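Local coordinates for protein AP endonuclease, family 2 (Brucella melitensis biovar Abortus, PDB 3NGF) that probably interconverts hydroxypyruvate and tartronate semialdehyde as a manganese-binding hydroxypyruvate isomerase of the hyi family, built on a xylose isomerase-like TIM barrel, at residues F29-A33 / Q59-T63; F133-D138 / R174-V180; D185-I191 / A213-R218. All blocks are in the same frame, centred on the assembly; numbering follows the deposited sequence. Where two conformers were deposited one is given.

Interaction 1 (F29-A33 / Q59-T63)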
loop_
_atom_site.group_PDB
_atom_site.type_symbol
_atom_site.label_atom_id
_atom_site.label_comp_id
_atom_site.label_asym_id
_atom_site.label_seq_id
_atom_site.Cartn_x
_atom_site.Cartn_y
_atom_site.Cartn_z
ATOM N N PHE A 29 10.374 13.620 5.233
ATOM C CA PHE A 29 9.514 13.583 6.411
ATOM C C PHE A 29 9.131 14.994 6.868
ATOM O O PHE A 29 7.938 15.302 7.030
ATOM C CB PHE A 29 10.177 12.802 7.548
ATOM C CG PHE A 29 10.367 11.328 7.244
ATOM C CD1 PHE A 29 9.432 10.398 7.662
ATOM C CD2 PHE A 29 11.482 10.890 6.547
ATOM C CE1 PHE A 29 9.600 9.050 7.391
ATOM C CE2 PHE A 29 11.667 9.549 6.264
ATOM C CZ PHE A 29 10.708 8.626 6.672
ATOM N N ARG A 30 10.131 15.863 7.010
ATOM C CA ARG A 30 9.892 17.271 7.359
ATOM C C ARG A 30 9.017 17.980 6.314
ATOM O O ARG A 30 8.094 18.736 6.649
ATOM C CB ARG A 30 11.206 18.008 7.487
ATOM C CG ARG A 30 11.035 19.500 7.864
ATOM C CD ARG A 30 12.368 20.235 8.022
ATOM N NE ARG A 30 13.174 20.238 6.795
ATOM C CZ ARG A 30 13.019 21.075 5.768
ATOM N NH1 ARG A 30 12.074 22.019 5.774
ATOM N NH2 ARG A 30 13.821 20.973 4.718
ATOM N N LEU A 31 9.321 17.772 5.043
ATOM C CA LEU A 31 8.517 18.432 4.007
ATOM C C LEU A 31 7.030 18.001 4.013
ATOM O O LEU A 31 6.133 18.835 3.824
ATOM C CB LEU A 31 9.151 18.257 2.640
ATOM C CG LEU A 31 10.533 18.872 2.404
ATOM C CD1 LEU A 31 10.845 18.751 0.896
ATOM C CD2 LEU A 31 10.645 20.321 2.870
ATOM N N ALA A 32 6.766 16.720 4.265
ATOM C CA ALA A 32 5.412 16.207 4.358
ATOM C C ALA A 32 4.699 16.810 5.547
ATOM O O ALA A 32 3.569 17.251 5.423
ATOM C CB ALA A 32 5.416 14.638 4.467
ATOM N N ALA A 33 5.369 16.862 6.693
ATOM C CA ALA A 33 4.763 17.460 7.891
ATOM C C ALA A 33 4.487 18.973 7.713
ATOM O O ALA A 33 3.419 19.462 8.111
ATOM C CB ALA A 33 5.648 17.199 9.121
ATOM N N GLN A 59 10.083 13.245 15.462
ATOM C CA GLN A 59 10.524 14.635 15.435
ATOM C C GLN A 59 9.578 15.499 14.596
ATOM O O GLN A 59 9.403 16.701 14.868
ATOM C CB GLN A 59 11.962 14.720 14.923
ATOM C CG GLN A 59 12.495 16.146 14.882
ATOM C CD GLN A 59 14.001 16.209 14.653
ATOM O OE1 GLN A 59 14.750 15.249 14.966
ATOM N NE2 GLN A 59 14.462 17.347 14.086
ATOM N N HIS A 60 8.974 14.883 13.590
ATOM C CA HIS A 60 8.080 15.570 12.687
ATOM C C HIS A 60 6.589 15.260 12.914
ATOM O O HIS A 60 5.748 15.624 12.075
ATOM C CB HIS A 60 8.544 15.317 11.245
ATOM C CG HIS A 60 9.958 15.751 11.018
ATOM N ND1 HIS A 60 10.338 17.065 11.146
ATOM C CD2 HIS A 60 11.088 15.059 10.738
ATOM C CE1 HIS A 60 11.639 17.173 10.947
ATOM N NE2 HIS A 60 12.120 15.972 10.690
ATOM N N ASN A 61 6.276 14.611 14.033
ATOM C CA ASN A 61 4.895 14.312 14.414
ATOM C C ASN A 61 4.111 13.623 13.310
ATOM O O ASN A 61 3.091 14.139 12.835
ATOM C CB ASN A 61 4.193 15.594 14.823
ATOM C CG ASN A 61 4.959 16.340 15.869
ATOM O OD1 ASN A 61 5.553 17.397 15.595
ATOM N ND2 ASN A 61 4.990 15.789 17.073
ATOM N N LEU A 62 4.616 12.467 12.891
ATOM C CA LEU A 62 4.024 11.716 11.790
ATOM C C LEU A 62 3.738 10.280 12.201
ATOM O O LEU A 62 4.485 9.707 12.983
ATOM C CB LEU A 62 4.983 11.663 10.609
ATOM C CG LEU A 62 5.248 12.951 9.827
ATOM C CD1 LEU A 62 6.443 12.751 8.857
ATOM C CD2 LEU A 62 3.990 13.399 9.061
ATOM N N THR A 63 2.655 9.732 11.673
ATOM C CA THR A 63 2.303 8.318 11.824
ATOM C C THR A 63 2.775 7.562 10.593
ATOM O O THR A 63 2.551 8.003 9.456
ATOM C CB THR A 63 0.785 8.169 11.908
ATOM O OG1 THR A 63 0.316 8.806 13.101
ATOM C CG2 THR A 63 0.357 6.685 11.843
#

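Interaction 2 (F133-D138 / R174-V180)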
loop_
_atom_site.group_PDB
_atom_site.type_symbol
_atom_site.label_atom_id
_atom_site.label_comp_id
_atom_site.label_asym_id
_atom_site.label_seq_id
_atom_site.Cartn_x
_atom_site.Cartn_y
_atom_site.Cartn_z
ATOM N N PHE A 133 0.682 -16.004 3.442
ATOM C CA PHE A 133 -0.209 -15.035 4.095
ATOM C C PHE A 133 -0.680 -15.553 5.440
ATOM O O PHE A 133 -0.771 -14.799 6.387
ATOM C CB PHE A 133 -1.371 -14.630 3.162
ATOM C CG PHE A 133 -1.075 -13.363 2.381
ATOM C CD1 PHE A 133 -0.101 -13.332 1.384
ATOM C CD2 PHE A 133 -1.713 -12.191 2.704
ATOM C CE1 PHE A 133 0.209 -12.152 0.712
ATOM C CE2 PHE A 133 -1.432 -11.024 2.036
ATOM C CZ PHE A 133 -0.463 -10.991 1.047
ATOM N N ARG A 134 -0.971 -16.845 5.554
ATOM C CA ARG A 134 -1.309 -17.390 6.877
ATOM C C ARG A 134 -0.157 -17.266 7.873
ATOM O O ARG A 134 -0.389 -16.904 9.052
ATOM C CB ARG A 134 -1.743 -18.848 6.781
ATOM C CG ARG A 134 -3.126 -19.026 6.242
ATOM C CD ARG A 134 -3.495 -20.499 6.072
ATOM N NE ARG A 134 -4.849 -20.625 5.535
ATOM C CZ ARG A 134 -5.393 -21.753 5.086
ATOM N NH1 ARG A 134 -4.698 -22.902 5.069
ATOM N NH2 ARG A 134 -6.630 -21.737 4.627
ATOM N N TYR A 135 1.066 -17.573 7.422
ATOM C CA TYR A 135 2.256 -17.451 8.277
ATOM C C TYR A 135 2.408 -15.994 8.714
ATOM O O TYR A 135 2.576 -15.700 9.892
ATOM C CB TYR A 135 3.531 -17.902 7.572
ATOM C CG TYR A 135 4.771 -17.695 8.419
ATOM C CD1 TYR A 135 5.187 -18.672 9.342
ATOM C CD2 TYR A 135 5.511 -16.523 8.329
ATOM C CE1 TYR A 135 6.304 -18.476 10.125
ATOM C CE2 TYR A 135 6.614 -16.321 9.104
ATOM C CZ TYR A 135 7.012 -17.292 10.014
ATOM O OH TYR A 135 8.125 -17.058 10.785
ATOM N N ALA A 136 2.311 -15.068 7.767
ATOM C CA ALA A 136 2.485 -13.660 8.097
ATOM C C ALA A 136 1.412 -13.199 9.095
ATOM O O ALA A 136 1.701 -12.469 10.034
ATOM C CB ALA A 136 2.428 -12.804 6.805
ATOM N N ALA A 137 0.170 -13.615 8.853
ATOM C CA ALA A 137 -0.956 -13.255 9.707
ATOM C C ALA A 137 -0.673 -13.736 11.104
ATOM O O ALA A 137 -0.874 -13.013 12.056
ATOM C CB ALA A 137 -2.276 -13.862 9.172
ATOM N N ASP A 138 -0.183 -14.966 11.218
ATOM C CA ASP A 138 0.020 -15.579 12.542
ATOM C C ASP A 138 1.141 -14.909 13.326
ATOM O O ASP A 138 1.074 -14.802 14.570
ATOM C CB ASP A 138 0.286 -17.072 12.383
ATOM C CG ASP A 138 -0.954 -17.873 11.939
ATOM O OD1 ASP A 138 -2.103 -17.380 11.998
ATOM O OD2 ASP A 138 -0.756 -19.040 11.549
ATOM N N ARG A 174 -10.036 -17.313 1.482
ATOM C CA ARG A 174 -9.373 -18.614 1.562
ATOM C C ARG A 174 -8.266 -18.635 2.610
ATOM O O ARG A 174 -8.084 -19.659 3.276
ATOM C CB ARG A 174 -8.847 -19.044 0.213
ATOM C CG ARG A 174 -9.976 -19.241 -0.804
ATOM C CD ARG A 174 -9.452 -19.403 -2.208
ATOM N NE ARG A 174 -8.574 -20.559 -2.384
ATOM C CZ ARG A 174 -7.835 -20.765 -3.480
ATOM N NH1 ARG A 174 -7.856 -19.895 -4.504
ATOM N NH2 ARG A 174 -7.064 -21.836 -3.559
ATOM N N VAL A 175 -7.581 -17.500 2.782
ATOM C CA VAL A 175 -6.514 -17.354 3.809
ATOM C C VAL A 175 -7.106 -17.554 5.211
ATOM O O VAL A 175 -6.496 -18.220 6.079
ATOM C CB VAL A 175 -5.800 -15.987 3.700
ATOM C CG1 VAL A 175 -4.930 -15.676 4.941
ATOM C CG2 VAL A 175 -4.978 -15.921 2.400
ATOM N N ASN A 176 -8.289 -16.973 5.433
ATOM C CA ASN A 176 -9.081 -17.212 6.641
ATOM C C ASN A 176 -8.335 -16.754 7.897
ATOM O O ASN A 176 -8.152 -17.528 8.850
ATOM C CB ASN A 176 -9.492 -18.686 6.737
ATOM C CG ASN A 176 -10.654 -18.916 7.695
ATOM O OD1 ASN A 176 -11.623 -18.168 7.689
ATOM N ND2 ASN A 176 -10.561 -19.976 8.511
ATOM N N ARG A 177 -7.910 -15.480 7.884
ATOM C CA ARG A 177 -7.265 -14.857 9.038
ATOM C C ARG A 177 -7.805 -13.435 9.170
ATOM O O ARG A 177 -7.797 -12.680 8.186
ATOM C CB ARG A 177 -5.745 -14.813 8.870
ATOM C CG ARG A 177 -5.081 -16.203 8.829
ATOM C CD ARG A 177 -5.069 -16.851 10.202
ATOM N NE ARG A 177 -4.253 -18.062 10.238
ATOM C CZ ARG A 177 -4.631 -19.243 9.772
ATOM N NH1 ARG A 177 -5.834 -19.414 9.254
ATOM N NH2 ARG A 177 -3.803 -20.280 9.851
ATOM N N PRO A 178 -8.243 -13.054 10.388
ATOM C CA PRO A 178 -8.882 -11.727 10.521
ATOM C C PRO A 178 -7.958 -10.537 10.257
ATOM O O PRO A 178 -8.432 -9.479 9.793
ATOM C CB PRO A 178 -9.381 -11.727 11.960
ATOM C CG PRO A 178 -9.677 -13.185 12.231
ATOM C CD PRO A 178 -8.526 -13.916 11.561
ATOM N N ASN A 179 -6.658 -10.699 10.517
ATOM C CA ASN A 179 -5.690 -9.611 10.268
ATOM C C ASN A 179 -5.053 -9.676 8.852
ATOM O O ASN A 179 -3.863 -9.382 8.658
ATOM C CB ASN A 179 -4.634 -9.537 11.377
ATOM C CG ASN A 179 -3.736 -10.736 11.416
ATOM O OD1 ASN A 179 -4.187 -11.885 11.221
ATOM N ND2 ASN A 179 -2.449 -10.496 11.691
ATOM N N VAL A 180 -5.877 -10.029 7.868
ATOM C CA VAL A 180 -5.481 -9.995 6.465
ATOM C C VAL A 180 -6.592 -9.253 5.730
ATOM O O VAL A 180 -7.787 -9.476 6.030
ATOM C CB VAL A 180 -5.318 -11.412 5.887
ATOM C CG1 VAL A 180 -5.043 -11.383 4.408
ATOM C CG2 VAL A 180 -4.212 -12.176 6.606
#

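Interaction 3 (D185-I191 / A213-R218). With MN (manganese (II) ion), chain C.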
loop_
_atom_site.group_PDB
_atom_site.type_symbol
_atom_site.label_atom_id
_atom_site.label_comp_id
_atom_site.label_asym_id
_atom_site.label_seq_id
_atom_site.Cartn_x
_atom_site.Cartn_y
_atom_site.Cartn_z
ATOM N N ASP A 185 -5.977 0.291 -4.081
ATOM C CA ASP A 185 -5.398 1.426 -4.810
ATOM C C ASP A 185 -6.359 1.726 -5.977
ATOM O O ASP A 185 -6.562 0.888 -6.902
ATOM C CB ASP A 185 -3.975 1.056 -5.244
ATOM C CG ASP A 185 -3.247 2.164 -5.997
ATOM O OD1 ASP A 185 -3.906 2.928 -6.701
ATOM O OD2 ASP A 185 -1.994 2.252 -5.938
ATOM N N LEU A 186 -7.007 2.886 -5.897
ATOM C CA LEU A 186 -8.117 3.175 -6.813
ATOM C C LEU A 186 -7.614 3.430 -8.225
ATOM O O LEU A 186 -8.354 3.296 -9.223
ATOM C CB LEU A 186 -8.961 4.341 -6.281
ATOM C CG LEU A 186 -9.764 4.011 -5.031
ATOM C CD1 LEU A 186 -10.374 5.279 -4.449
ATOM C CD2 LEU A 186 -10.851 2.944 -5.327
ATOM N N TYR A 187 -6.349 3.810 -8.324
ATOM C CA TYR A 187 -5.694 3.922 -9.631
ATOM C C TYR A 187 -5.695 2.527 -10.323
ATOM O O TYR A 187 -6.122 2.382 -11.490
ATOM C CB TYR A 187 -4.265 4.490 -9.435
ATOM C CG TYR A 187 -3.373 4.416 -10.648
ATOM C CD1 TYR A 187 -3.414 5.389 -11.633
ATOM C CD2 TYR A 187 -2.467 3.376 -10.799
ATOM C CE1 TYR A 187 -2.598 5.309 -12.774
ATOM C CE2 TYR A 187 -1.635 3.302 -11.902
ATOM C CZ TYR A 187 -1.717 4.244 -12.893
ATOM O OH TYR A 187 -0.878 4.134 -13.984
ATOM N N HIS A 188 -5.238 1.514 -9.602
ATOM C CA HIS A 188 -5.221 0.165 -10.164
ATOM C C HIS A 188 -6.647 -0.373 -10.392
ATOM O O HIS A 188 -6.900 -1.036 -11.379
ATOM C CB HIS A 188 -4.433 -0.775 -9.243
ATOM C CG HIS A 188 -2.974 -0.446 -9.122
ATOM N ND1 HIS A 188 -2.159 -0.218 -10.212
ATOM C CD2 HIS A 188 -2.167 -0.403 -8.037
ATOM C CE1 HIS A 188 -0.920 -0.020 -9.791
ATOM N NE2 HIS A 188 -0.907 -0.100 -8.473
ATOM N N ALA A 189 -7.563 -0.090 -9.463
ATOM C CA ALA A 189 -8.942 -0.588 -9.522
ATOM C C ALA A 189 -9.653 0.019 -10.726
ATOM O O ALA A 189 -10.400 -0.671 -11.422
ATOM C CB ALA A 189 -9.693 -0.242 -8.257
ATOM N N GLN A 190 -9.404 1.299 -10.987
ATOM C CA GLN A 190 -10.032 1.940 -12.158
ATOM C C GLN A 190 -9.529 1.407 -13.511
ATOM O O GLN A 190 -10.306 1.322 -14.480
ATOM C CB GLN A 190 -9.865 3.461 -12.048
ATOM C CG GLN A 190 -10.380 4.289 -13.221
ATOM C CD GLN A 190 -11.830 4.007 -13.575
ATOM O OE1 GLN A 190 -12.591 3.415 -12.791
ATOM N NE2 GLN A 190 -12.228 4.435 -14.777
ATOM N N ILE A 191 -8.238 1.089 -13.591
ATOM C CA ILE A 191 -7.610 0.574 -14.801
ATOM C C ILE A 191 -8.086 -0.855 -15.103
ATOM O O ILE A 191 -8.367 -1.174 -16.262
ATOM C CB ILE A 191 -6.053 0.676 -14.739
ATOM C CG1 ILE A 191 -5.634 2.143 -14.770
ATOM C CG2 ILE A 191 -5.362 -0.084 -15.860
ATOM C CD1 ILE A 191 -4.184 2.394 -14.367
ATOM N N ALA A 213 -4.392 8.182 -7.069
ATOM C CA ALA A 213 -3.575 8.867 -8.049
ATOM C C ALA A 213 -4.478 9.101 -9.259
ATOM O O ALA A 213 -5.433 8.327 -9.495
ATOM C CB ALA A 213 -2.314 8.027 -8.455
ATOM N N SER A 214 -4.216 10.156 -10.019
ATOM C CA SER A 214 -5.018 10.403 -11.226
ATOM C C SER A 214 -4.928 9.243 -12.219
ATOM O O SER A 214 -3.894 8.568 -12.314
ATOM C CB SER A 214 -4.628 11.728 -11.911
ATOM O OG SER A 214 -3.403 11.645 -12.597
ATOM N N VAL A 215 -6.017 9.035 -12.950
ATOM C CA VAL A 215 -6.066 8.054 -14.028
ATOM C C VAL A 215 -6.314 8.840 -15.332
ATOM O O VAL A 215 -7.235 9.636 -15.385
ATOM C CB VAL A 215 -7.181 7.004 -13.780
ATOM C CG1 VAL A 215 -7.277 6.034 -14.969
ATOM C CG2 VAL A 215 -6.946 6.246 -12.466
ATOM N N PRO A 216 -5.520 8.597 -16.384
ATOM C CA PRO A 216 -4.514 7.549 -16.475
ATOM C C PRO A 216 -3.063 7.928 -16.117
ATOM O O PRO A 216 -2.187 7.045 -16.120
ATOM C CB PRO A 216 -4.589 7.167 -17.950
ATOM C CG PRO A 216 -4.832 8.492 -18.637
ATOM C CD PRO A 216 -5.773 9.217 -17.708
ATOM N N ASP A 217 -2.776 9.194 -15.842
ATOM C CA ASP A 217 -1.365 9.618 -15.811
ATOM C C ASP A 217 -0.642 9.579 -14.454
ATOM O O ASP A 217 0.535 9.902 -14.387
ATOM C CB ASP A 217 -1.197 10.970 -16.461
ATOM C CG ASP A 217 -1.478 10.916 -17.948
ATOM O OD1 ASP A 217 -1.011 9.955 -18.608
ATOM O OD2 ASP A 217 -2.164 11.813 -18.432
ATOM N N ARG A 218 -1.365 9.177 -13.423
ATOM C CA ARG A 218 -0.809 8.865 -12.091
ATOM C C ARG A 218 -0.190 10.086 -11.420
ATOM O O ARG A 218 0.870 10.010 -10.814
ATOM C CB ARG A 218 0.151 7.675 -12.174
ATOM C CG ARG A 218 0.206 6.842 -10.895
ATOM C CD ARG A 218 1.054 5.592 -11.052
ATOM N NE ARG A 218 0.912 4.735 -9.873
ATOM C CZ ARG A 218 1.427 3.508 -9.757
ATOM N NH1 ARG A 218 2.174 2.983 -10.721
ATOM N NH2 ARG A 218 1.218 2.822 -8.648
HETATM MN MN MN C . -0.371 1.231 -4.826
HETATM O O HOH W 1 -0.910 4.571 -7.417
HETATM O O HOH W 2 -2.143 4.355 -16.500
HETATM O O HOH W 3 0.949 0.652 -6.577
HETATM O O HOH W 4 1.415 0.203 -3.469
#

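Interaction 1 (F29-A33 / Q59-T63)
Arg-30 and His-60 mark the closest backbone approach, their CA atoms 5.9 Å apart, where helix 25-34 passes the turn that follows helix 50-59. The two helices belong to the outer layer of a TIM barrel. The segment 59-63 leads from helix 50-59 into strand 63-68 and ends that helix with a Schellman motif. Asn-61, with positive phi, is its C-prime residue, and Leu-62 N bonds back to Leu-57 O. This sharp reversal lets His-60 and Leu-62 both point at helix 25-34. No hydrogen bond joins the two segments, so the contact rests on apolar and ring packing. The imidazole of His-60 lies over the start of the 29-33 segment. Its CG sits beside the backbone N of its own residue (chi1 -57°), which turns the ring toward Arg-30. Arg-30 CB lies over one face of the ring, 3.9 Å from its centroid, in a CH-pi contact. The aliphatic part of Gln-59 lies over the opposite face. The rest of the Arg-30 chain bends at chi3 and leads away, and its NH1 forms a salt bridge with Glu-34. His-60 NE2 is hydrogen-bonded to a glycerol, probably from the crystallisation liquor. Deeper in, Leu-62 spreads its two methyl branches along the helix. CD1 meets Phe-29 CB at 4.0 Å and also lies at the edge of the Phe-29 ring. The ring itself runs on toward Leu-57 of helix 50-59 and packs edge-to-face with Phe-25. The other branch, CD2, touches Ala-33 CB at 4.1 Å. Ala-33 therefore meets both His-60 and Leu-62. Its CB is also 4.1 Å from His-60 CB, and it comes within 3.3 Å of the carbonyl oxygen His-60 O.

Interaction 2 (F133-D138 / R174-V180)
Arg-134 has CG beside its backbone N (chi1 -76°) and then runs extended from CG to NE, which carries its guanidinium to the end of helix 165-175. Arg-177 bends at chi2 (-73°) and lays its own guanidinium across that chain. Arg-134 NE donates to Val-175 O at 3.0 Å, almost in the guanidinium plane. NH2 donates to Arg-174 O at 2.9 Å, less straight. One side chain thus binds two carbonyls at a helix C-terminus. Arg-134 CG lies over the centre of the Arg-177 guanidinium, 3.8 Å from Arg-177 CZ, and the two guanidinium planes are nearly parallel. Arg-177 NE forms a salt bridge with Asp-138 OD1 at 2.9 Å, on the syn side but tilted out of the carboxylate plane. That acid probably offsets the closeness of the two arginines. The contact joins neighbouring outer helices of the TIM barrel, 122-140 and 165-175, where the second leads through a short loop into strand 180-185. Asn-179 ND2 donates to Ala-137 O at 3.0 Å, on a lone pair, and also bonds Ile-145 O. On the barrel side, Val-180 CG2 touches Ala-137 CB at 3.6 Å. Val-180 CG1 meets the edge of the Phe-133 ring at CD2, 3.8 Å away.

Interaction 3 (D185-I191 / A213-R218)
Arg-218 crosses the ring of Tyr-187 from CB to guanidinium. Its CB lies 3.7 Å from Tyr-187 CE1. CG sits over the ring face, 3.8 Å from the centroid, in a CH-pi contact. CD then passes CZ and CE2, and NE comes 3.6 Å from Tyr-187 CE2. The chain runs extended from CG to NE; the guanidinium is nearly parallel to the ring (11°) and displaced toward its CE2 rim. At the tip, NH2 is 3.6 Å from His-188 NE2. NH2 also donates to water 1, which lies 3.0 Å from Asp-185 OD2. That oxygen binds the manganese ion at 2.2 Å, with Glu-150, Gln-211 and Glu-247 as the other protein ligands. The segments begin at the C-terminal ends of adjacent strands 180-185 and 207-212, where TIM barrels carry their active sites. Asp-185 is also the N-cap of helix 186-192; its OD1 takes weak bonds from Tyr-187 N and His-188 N. His-188 NE2 reaches water 3, another metal ligand, while ND1 is bonded to Asn-153. Tyr-187 stands with CG anti to N (chi1 169°), which directs the ring at the loop 213-218. Ile-191 CD1 lies over the opposite face, near the rim. Val-215 CG2 meets Tyr-187 CD1 at 3.7 Å. Tyr-187 OH bonds Asn-156 and accepts from water 2, which also donates to Pro-216 O.

Overall arrangement
The three contacts come in series along one chain, around a single closed barrel of eight parallel strands. Interaction 1 joins helix 25-34 to the loop between helix 50-59 and strand 63-68. Interaction 2 joins helix 122-140 to the end of helix 165-175 and the loop before strand 180-185. That strand ends at Asp-185, where interaction 3 opens. The centres of interactions 1 and 2 are about 31 Å apart. Interaction 3 is centred about 26 Å from the centre of interaction 1 and about 27 Å from that of interaction 2. None touches another. Interactions 1 and 2 lie where helices lead into strands, at the strands' N-terminal ends; interaction 3 lies at the C-terminal ends, where the manganese sits.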